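Local structure of N-acetylneuraminate lyase (Peptoclostridium difficile, 4WOZ) at residues Asp213-Gly217 and Ser218-Val222; Glu244-His247 and Val248-Asp251; Lys291-Ala294 and Lys295-Arg299. The protein is a lyase of the dihydrodipicolinate synthetase family, built as a TIM barrel and assembled from four copies of the chain. One frame throughout, in Å; residues are numbered along the deposited sequence.

Contact 1: Asp213-Gly217 and Ser218-Val222; sequences DGAIG and STFNV
The aromatic ring of Phe220 carries Gly217 on one face and Ala215 at its rim. Gly217 CA sits almost centrally over the ring, 3.9 Å from the Phe220 centroid and 11° off its normal, a well-formed CH-pi contact made by a backbone carbon. Gly217 N belongs to the same approach, 3.5 Å from Phe220 CE2. Because Gly217 has no side chain, the ring can close directly on the main chain. Near the ring plane, the methyl of Ala215 meets the CE2–CZ edge, its CB 3.7 Å from Phe220 CE2 and 3.9 Å from Phe220 CZ, and Ala215 O also lies in that plane. The torsions explain the placement: Phe220 CG stands opposite its carbonyl carbon (chi1 -62°), which swings the ring back over the preceding strand, and chi2 of -2° sets CA in the plane of the ring. This is a local fold-back at the eighth and last strand of a TIM barrel, where 214-217 gives way through a short turn to helix 220-235. Ala215 and Phe220 both reach Met204 of helix 204-209, while Phe220 also rests on Ile18 and Ser20 of the first strand, next to which the last one closes the barrel. Near the start of the helix, Val222 N makes a backbone bond to Thr219 O at 3.1 Å. Among the side chains, Asn221 ND2 reaches back to Ser218 O at 2.9 Å in a nearly straight bond, although the position of that nitrogen is less certain. The Asn221 amide has further partners in Ala21 O and Asn44, and Thr219 OG1 is hydrogen-bonded to Asp201, with the Thr219 side chain about 12 Å from the bound 2-(acetylamino)-2-deoxy-D-mannose.

Contact 2: Glu244-His247 and Val248-Asp251; sequences EVQH and VTND
Val245 O is gripped twice by Thr249, from opposite faces of its carbonyl plane. Thr249 N makes the regular helical bond to Val245 O at 2.9 Å, and Thr249 OG1 adds a second to Val245 O at 3.0 Å, 35° out of the carbonyl plane and away from the lone-pair directions. This is the familiar way in which a threonine inside a helix turns its hydroxyl back to the preceding turn, and here OG1 has an additional partner in Asn223. One residue on, a side-chain pair spans the same helical step: Gln246 NE2 donates to Asn250 OD1 at 2.8 Å. The glutamine reaches it by bending at chi2 (75°), which folds its amide along the helix. The two amide planes stand 55° apart, with the donor above the asparagine carbonyl plane instead of in it. Thr249 CG2 packs 3.8 Å from Gln246 NE2, so the amide has an apolar neighbour too. The main chain of helix 239-259 is regular here, as in Asp251 N to His247 O at 3.0 Å. Gln246 OE1 accepts from Leu205 N, and Asn250 ND2 is bonded to Glu202 O. The flank bearing His247, Asn250 and Asp251 meets the second subunit: Glu185 of that chain takes hydrogen bonds with His247 ND1 and Asn250 ND2, and Asp251 OD1 forms salt bridges with its Arg186 and Lys189. Two cations beside one carboxylate would probably favour the ionised aspartate, making this turn a charged as well as a hydrogen-bonded part of the subunit interface.

Contact 3: Lys291-Ala294 and Lys295-Arg299; sequences KSRA and KEIYR
Arg293 sets CG opposite its backbone N (chi1 173°) and bends at chi2 (54°), which carries the guanidinium forward along the helix to where Glu296 meets its edge and Ile297 one face. The glutamate, extended beyond CG, brings Glu296 OE1 into the guanidinium plane, 3.3 Å from Arg293 NH1. The resulting salt bridge contains a nearly straight but weak hydrogen bond, and the carboxylate is turned 72° from the guanidinium plane. Glu296 OE1 also lies 3.5 Å from Arg293 CD. Ile297 crosses the arginine chain at about a right angle: Ile297 CG1 lies over the guanidinium face, 3.8 Å from Arg293 NE, while Ile297 CD1 packs on the aliphatic Arg293 CG at 4.1 Å. One arginine is thus served by the residues three and four positions later, the spacing at which an alpha helix stacks side chains on one flank. Its main chain follows the same pattern, Ile297 N donating to Arg293 O at 2.9 Å. Helix 288-301 is the last of the chain: Ala294 packs on Leu267 and Tyr298 on Leu268, both of helix 261-271, while Ile297 touches Leu252 of helix 239-259. Arg293 NH2 makes a further salt bridge to Asp255 of that helix. The link within helix 288-301 is the weak one and the bridge to Asp255 joins two helices, so the arginine charge is probably shared between the two carboxylates.

Contact 1 is the buried one, its centre about 6 Å from that of the chain, and its chemistry is chiefly a ring laid on backbone. Contacts 2 and 3 are partly buried turns of outer helices, where polar and charged groups do more of the work. Side chains of contact 2 rest on helix 220-235, the helix that contact 1 begins, and Asp201 bonds to both, though only weakly to contact 2. Helix 239-259, which holds contact 2, also receives Arg293 and Ile297 of contact 3. Contact 2 alone meets another subunit. Centres of contacts 1 and 2 lie about 14 Å apart, those of contacts 2 and 3 about 18 Å, and no two contacts touch.

Contact 1: Asp213-Gly217 and Ser218-Val222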
loop_
_atom_site.group_PDB
_atom_site.type_symbol
_atom_site.label_atom_id
_atom_site.label_comp_id
_atom_site.label_asym_id
_atom_site.label_seq_id
_atom_site.Cartn_x
_atom_site.Cartn_y
_atom_site.Cartn_z
ATOM N N ASP A 213 -18.653 5.991 -21.868
ATOM C CA ASP A 213 -19.015 5.872 -23.271
ATOM C C ASP A 213 -18.951 4.459 -23.823
ATOM O O ASP A 213 -19.257 4.225 -24.993
ATOM C CB ASP A 213 -18.119 6.796 -24.081
ATOM C CG ASP A 213 -18.326 8.247 -23.710
ATOM O OD1 ASP A 213 -19.376 8.796 -24.093
ATOM O OD2 ASP A 213 -17.461 8.831 -23.019
ATOM N N GLY A 214 -18.564 3.517 -22.971
ATOM C CA GLY A 214 -18.461 2.137 -23.400
ATOM C C GLY A 214 -17.595 1.379 -22.420
ATOM O O GLY A 214 -17.261 1.887 -21.351
ATOM N N ALA A 215 -17.212 0.164 -22.780
ATOM C CA ALA A 215 -16.391 -0.635 -21.889
ATOM C C ALA A 215 -15.429 -1.508 -22.672
ATOM O O ALA A 215 -15.725 -1.940 -23.788
ATOM C CB ALA A 215 -17.288 -1.499 -20.992
ATOM N N ILE A 216 -14.266 -1.736 -22.082
ATOM C CA ILE A 216 -13.231 -2.570 -22.677
ATOM C C ILE A 216 -12.957 -3.611 -21.610
ATOM O O ILE A 216 -12.419 -3.289 -20.547
ATOM C CB ILE A 216 -11.954 -1.754 -22.959
ATOM C CG1 ILE A 216 -12.263 -0.665 -23.990
ATOM C CG2 ILE A 216 -10.836 -2.677 -23.447
ATOM C CD1 ILE A 216 -11.162 0.364 -24.171
ATOM N N GLY A 217 -13.341 -4.856 -21.883
ATOM C CA GLY A 217 -13.151 -5.903 -20.898
ATOM C C GLY A 217 -12.659 -7.240 -21.411
ATOM O O GLY A 217 -12.941 -7.646 -22.539
ATOM N N SER A 218 -11.913 -7.925 -20.557
ATOM C CA SER A 218 -11.352 -9.224 -20.880
ATOM C C SER A 218 -12.407 -10.333 -20.859
ATOM O O SER A 218 -12.313 -11.289 -21.621
ATOM C CB SER A 218 -10.250 -9.569 -19.881
ATOM O OG SER A 218 -10.805 -9.767 -18.591
ATOM N N THR A 219 -13.406 -10.205 -19.989
ATOM C CA THR A 219 -14.435 -11.233 -19.880
ATOM C C THR A 219 -15.461 -11.182 -20.996
ATOM O O THR A 219 -16.254 -12.110 -21.147
ATOM C CB THR A 219 -15.178 -11.167 -18.530
ATOM O OG1 THR A 219 -15.974 -9.977 -18.465
ATOM C CG2 THR A 219 -14.181 -11.187 -17.382
ATOM N N PHE A 220 -15.435 -10.107 -21.781
ATOM C CA PHE A 220 -16.365 -9.955 -22.896
ATOM C C PHE A 220 -16.090 -10.995 -23.985
ATOM O O PHE A 220 -16.952 -11.276 -24.815
ATOM C CB PHE A 220 -16.271 -8.537 -23.476
ATOM C CG PHE A 220 -16.651 -7.449 -22.498
ATOM C CD1 PHE A 220 -17.087 -7.758 -21.214
ATOM C CD2 PHE A 220 -16.545 -6.110 -22.858
ATOM C CE1 PHE A 220 -17.411 -6.750 -20.300
ATOM C CE2 PHE A 220 -16.864 -5.095 -21.955
ATOM C CZ PHE A 220 -17.297 -5.415 -20.673
ATOM N N ASN A 221 -14.887 -11.563 -23.986
ATOM C CA ASN A 221 -14.542 -12.592 -24.962
ATOM C C ASN A 221 -15.486 -13.790 -24.831
ATOM O O ASN A 221 -15.736 -14.495 -25.812
ATOM C CB ASN A 221 -13.103 -13.067 -24.759
ATOM C CG ASN A 221 -12.084 -12.080 -25.281
ATOM O OD1 ASN A 221 -11.747 -12.086 -26.465
ATOM N ND2 ASN A 221 -11.594 -11.215 -24.401
ATOM N N VAL A 222 -16.000 -14.022 -23.625
ATOM C CA VAL A 222 -16.911 -15.142 -23.391
ATOM C C VAL A 222 -18.252 -14.718 -22.808
ATOM O O VAL A 222 -19.186 -15.527 -22.744
ATOM C CB VAL A 222 -16.311 -16.186 -22.411
ATOM C CG1 VAL A 222 -15.125 -16.887 -23.043
ATOM C CG2 VAL A 222 -15.900 -15.496 -21.103
#

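Contact 2: Glu244-His247 and Val248-Asp251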
loop_
_atom_site.group_PDB
_atom_site.type_symbol
_atom_site.label_atom_id
_atom_site.label_comp_id
_atom_site.label_asym_id
_atom_site.label_seq_id
_atom_site.Cartn_x
_atom_site.Cartn_y
_atom_site.Cartn_z
ATOM N N GLU A 244 -29.429 -7.517 -11.916
ATOM C CA GLU A 244 -29.539 -8.962 -11.922
ATOM C C GLU A 244 -28.554 -9.587 -12.911
ATOM O O GLU A 244 -27.995 -10.649 -12.644
ATOM C CB GLU A 244 -30.973 -9.382 -12.248
ATOM C CG GLU A 244 -31.232 -10.840 -11.946
ATOM C CD GLU A 244 -30.712 -11.237 -10.571
ATOM O OE1 GLU A 244 -31.210 -10.691 -9.560
ATOM O OE2 GLU A 244 -29.795 -12.089 -10.507
ATOM N N VAL A 245 -28.330 -8.933 -14.049
ATOM C CA VAL A 245 -27.388 -9.464 -15.029
ATOM C C VAL A 245 -25.963 -9.281 -14.488
ATOM O O VAL A 245 -25.088 -10.106 -14.735
ATOM C CB VAL A 245 -27.533 -8.753 -16.411
ATOM C CG1 VAL A 245 -26.479 -9.267 -17.385
ATOM C CG2 VAL A 245 -28.926 -9.011 -16.991
ATOM N N GLN A 246 -25.741 -8.197 -13.747
ATOM C CA GLN A 246 -24.433 -7.929 -13.154
ATOM C C GLN A 246 -24.152 -8.941 -12.039
ATOM O O GLN A 246 -23.000 -9.285 -11.796
ATOM C CB GLN A 246 -24.377 -6.520 -12.563
ATOM C CG GLN A 246 -23.004 -6.158 -12.011
ATOM C CD GLN A 246 -21.989 -5.839 -13.101
ATOM O OE1 GLN A 246 -22.085 -4.809 -13.768
ATOM N NE2 GLN A 246 -21.016 -6.727 -13.290
ATOM N N HIS A 247 -25.202 -9.389 -11.351
ATOM C CA HIS A 247 -25.044 -10.372 -10.283
ATOM C C HIS A 247 -24.539 -11.685 -10.867
ATOM O O HIS A 247 -23.589 -12.272 -10.352
ATOM C CB HIS A 247 -26.368 -10.628 -9.553
ATOM C CG HIS A 247 -26.690 -9.614 -8.500
ATOM N ND1 HIS A 247 -25.722 -9.002 -7.734
ATOM C CD2 HIS A 247 -27.878 -9.149 -8.047
ATOM C CE1 HIS A 247 -26.300 -8.204 -6.855
ATOM N NE2 HIS A 247 -27.608 -8.275 -7.022
ATOM N N VAL A 248 -25.181 -12.149 -11.939
ATOM C CA VAL A 248 -24.763 -13.393 -12.580
ATOM C C VAL A 248 -23.369 -13.210 -13.178
ATOM O O VAL A 248 -22.521 -14.102 -13.104
ATOM C CB VAL A 248 -25.746 -13.812 -13.694
ATOM C CG1 VAL A 248 -25.231 -15.071 -14.402
ATOM C CG2 VAL A 248 -27.130 -14.062 -13.094
ATOM N N THR A 249 -23.127 -12.044 -13.766
ATOM C CA THR A 249 -21.827 -11.763 -14.353
ATOM C C THR A 249 -20.719 -11.848 -13.304
ATOM O O THR A 249 -19.648 -12.399 -13.567
ATOM C CB THR A 249 -21.803 -10.359 -15.004
ATOM O OG1 THR A 249 -22.540 -10.391 -16.233
ATOM C CG2 THR A 249 -20.381 -9.928 -15.299
ATOM N N ASN A 250 -20.977 -11.308 -12.121
ATOM C CA ASN A 250 -19.988 -11.321 -11.053
ATOM C C ASN A 250 -19.827 -12.703 -10.419
ATOM O O ASN A 250 -18.762 -13.013 -9.891
ATOM C CB ASN A 250 -20.328 -10.248 -10.012
ATOM C CG ASN A 250 -19.980 -8.844 -10.507
ATOM O OD1 ASN A 250 -19.736 -8.647 -11.693
ATOM N ND2 ASN A 250 -19.958 -7.874 -9.605
ATOM N N ASP A 251 -20.874 -13.528 -10.472
ATOM C CA ASP A 251 -20.771 -14.892 -9.956
ATOM C C ASP A 251 -19.744 -15.585 -10.843
ATOM O O ASP A 251 -18.883 -16.322 -10.371
ATOM C CB ASP A 251 -22.091 -15.653 -10.086
ATOM C CG ASP A 251 -23.108 -15.236 -9.068
ATOM O OD1 ASP A 251 -22.704 -14.850 -7.953
ATOM O OD2 ASP A 251 -24.318 -15.315 -9.373
#

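Contact 3: Lys291-Ala294 and Lys295-Arg299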
loop_
_atom_site.group_PDB
_atom_site.type_symbol
_atom_site.label_atom_id
_atom_site.label_comp_id
_atom_site.label_asym_id
_atom_site.label_seq_id
_atom_site.Cartn_x
_atom_site.Cartn_y
_atom_site.Cartn_z
ATOM N N LYS A 291 -9.119 -27.716 -14.802
ATOM C CA LYS A 291 -9.881 -28.074 -15.990
ATOM C C LYS A 291 -11.297 -28.545 -15.670
ATOM O O LYS A 291 -12.244 -28.168 -16.358
ATOM C CB LYS A 291 -9.133 -29.138 -16.800
ATOM C CG LYS A 291 -7.866 -28.609 -17.466
ATOM C CD LYS A 291 -7.172 -29.659 -18.331
ATOM C CE LYS A 291 -5.943 -29.061 -19.013
ATOM N NZ LYS A 291 -5.139 -30.056 -19.789
ATOM N N SER A 292 -11.455 -29.362 -14.634
ATOM C CA SER A 292 -12.793 -29.827 -14.286
ATOM C C SER A 292 -13.569 -28.664 -13.665
ATOM O O SER A 292 -14.781 -28.568 -13.815
ATOM C CB SER A 292 -12.731 -31.010 -13.314
ATOM O OG SER A 292 -12.217 -30.623 -12.056
ATOM N N ARG A 293 -12.868 -27.773 -12.973
ATOM C CA ARG A 293 -13.536 -26.621 -12.376
ATOM C C ARG A 293 -14.037 -25.695 -13.483
ATOM O O ARG A 293 -15.157 -25.195 -13.421
ATOM C CB ARG A 293 -12.583 -25.855 -11.454
ATOM C CG ARG A 293 -13.156 -24.545 -10.927
ATOM C CD ARG A 293 -14.504 -24.757 -10.249
ATOM N NE ARG A 293 -15.082 -23.509 -9.748
ATOM C CZ ARG A 293 -16.279 -23.421 -9.176
ATOM N NH1 ARG A 293 -17.029 -24.507 -9.033
ATOM N NH2 ARG A 293 -16.728 -22.250 -8.740
ATOM N N ALA A 294 -13.207 -25.472 -14.496
ATOM C CA ALA A 294 -13.587 -24.609 -15.611
ATOM C C ALA A 294 -14.823 -25.160 -16.318
ATOM O O ALA A 294 -15.681 -24.404 -16.770
ATOM C CB ALA A 294 -12.433 -24.485 -16.596
ATOM N N LYS A 295 -14.913 -26.483 -16.419
ATOM C CA LYS A 295 -16.063 -27.098 -17.059
ATOM C C LYS A 295 -17.314 -26.982 -16.186
ATOM O O LYS A 295 -18.437 -26.964 -16.696
ATOM C CB LYS A 295 -15.747 -28.554 -17.411
ATOM C CG LYS A 295 -14.748 -28.643 -18.561
ATOM C CD LYS A 295 -14.416 -30.060 -18.978
ATOM C CE LYS A 295 -13.503 -30.034 -20.197
ATOM N NZ LYS A 295 -13.060 -31.387 -20.627
ATOM N N GLU A 296 -17.126 -26.895 -14.872
ATOM C CA GLU A 296 -18.266 -26.719 -13.976
ATOM C C GLU A 296 -18.771 -25.293 -14.203
ATOM O O GLU A 296 -19.973 -25.044 -14.289
ATOM C CB GLU A 296 -17.846 -26.845 -12.512
ATOM C CG GLU A 296 -17.619 -28.248 -12.013
ATOM C CD GLU A 296 -17.420 -28.272 -10.511
ATOM O OE1 GLU A 296 -16.463 -27.625 -10.027
ATOM O OE2 GLU A 296 -18.224 -28.928 -9.811
ATOM N N ILE A 297 -17.825 -24.362 -14.281
ATOM C CA ILE A 297 -18.133 -22.955 -14.501
ATOM C C ILE A 297 -18.871 -22.824 -15.831
ATOM O O ILE A 297 -19.835 -22.066 -15.947
ATOM C CB ILE A 297 -16.824 -22.108 -14.516
ATOM C CG1 ILE A 297 -16.193 -22.127 -13.120
ATOM C CG2 ILE A 297 -17.108 -20.674 -14.953
ATOM C CD1 ILE A 297 -14.824 -21.482 -13.042
ATOM N N TYR A 298 -18.427 -23.587 -16.826
ATOM C CA TYR A 298 -19.050 -23.553 -18.143
ATOM C C TYR A 298 -20.507 -23.998 -18.086
ATOM O O TYR A 298 -21.392 -23.318 -18.608
ATOM C CB TYR A 298 -18.288 -24.449 -19.125
ATOM C CG TYR A 298 -18.966 -24.553 -20.469
ATOM C CD1 TYR A 298 -19.043 -23.452 -21.323
ATOM C CD2 TYR A 298 -19.564 -25.745 -20.877
ATOM C CE1 TYR A 298 -19.702 -23.537 -22.551
ATOM C CE2 TYR A 298 -20.225 -25.840 -22.098
ATOM C CZ TYR A 298 -20.290 -24.736 -22.928
ATOM O OH TYR A 298 -20.934 -24.839 -24.136
ATOM N N ARG A 299 -20.751 -25.142 -17.456
ATOM C CA ARG A 299 -22.104 -25.673 -17.343
ATOM C C ARG A 299 -23.005 -24.753 -16.532
ATOM O O ARG A 299 -24.212 -24.688 -16.754
ATOM C CB ARG A 299 -22.079 -27.062 -16.696
ATOM C CG ARG A 299 -21.493 -28.138 -17.591
ATOM C CD ARG A 299 -21.689 -29.535 -17.016
ATOM N NE ARG A 299 -20.803 -29.813 -15.891
ATOM C CZ ARG A 299 -21.171 -29.771 -14.616
ATOM N NH1 ARG A 299 -22.420 -29.460 -14.291
ATOM N NH2 ARG A 299 -20.287 -30.046 -13.668
#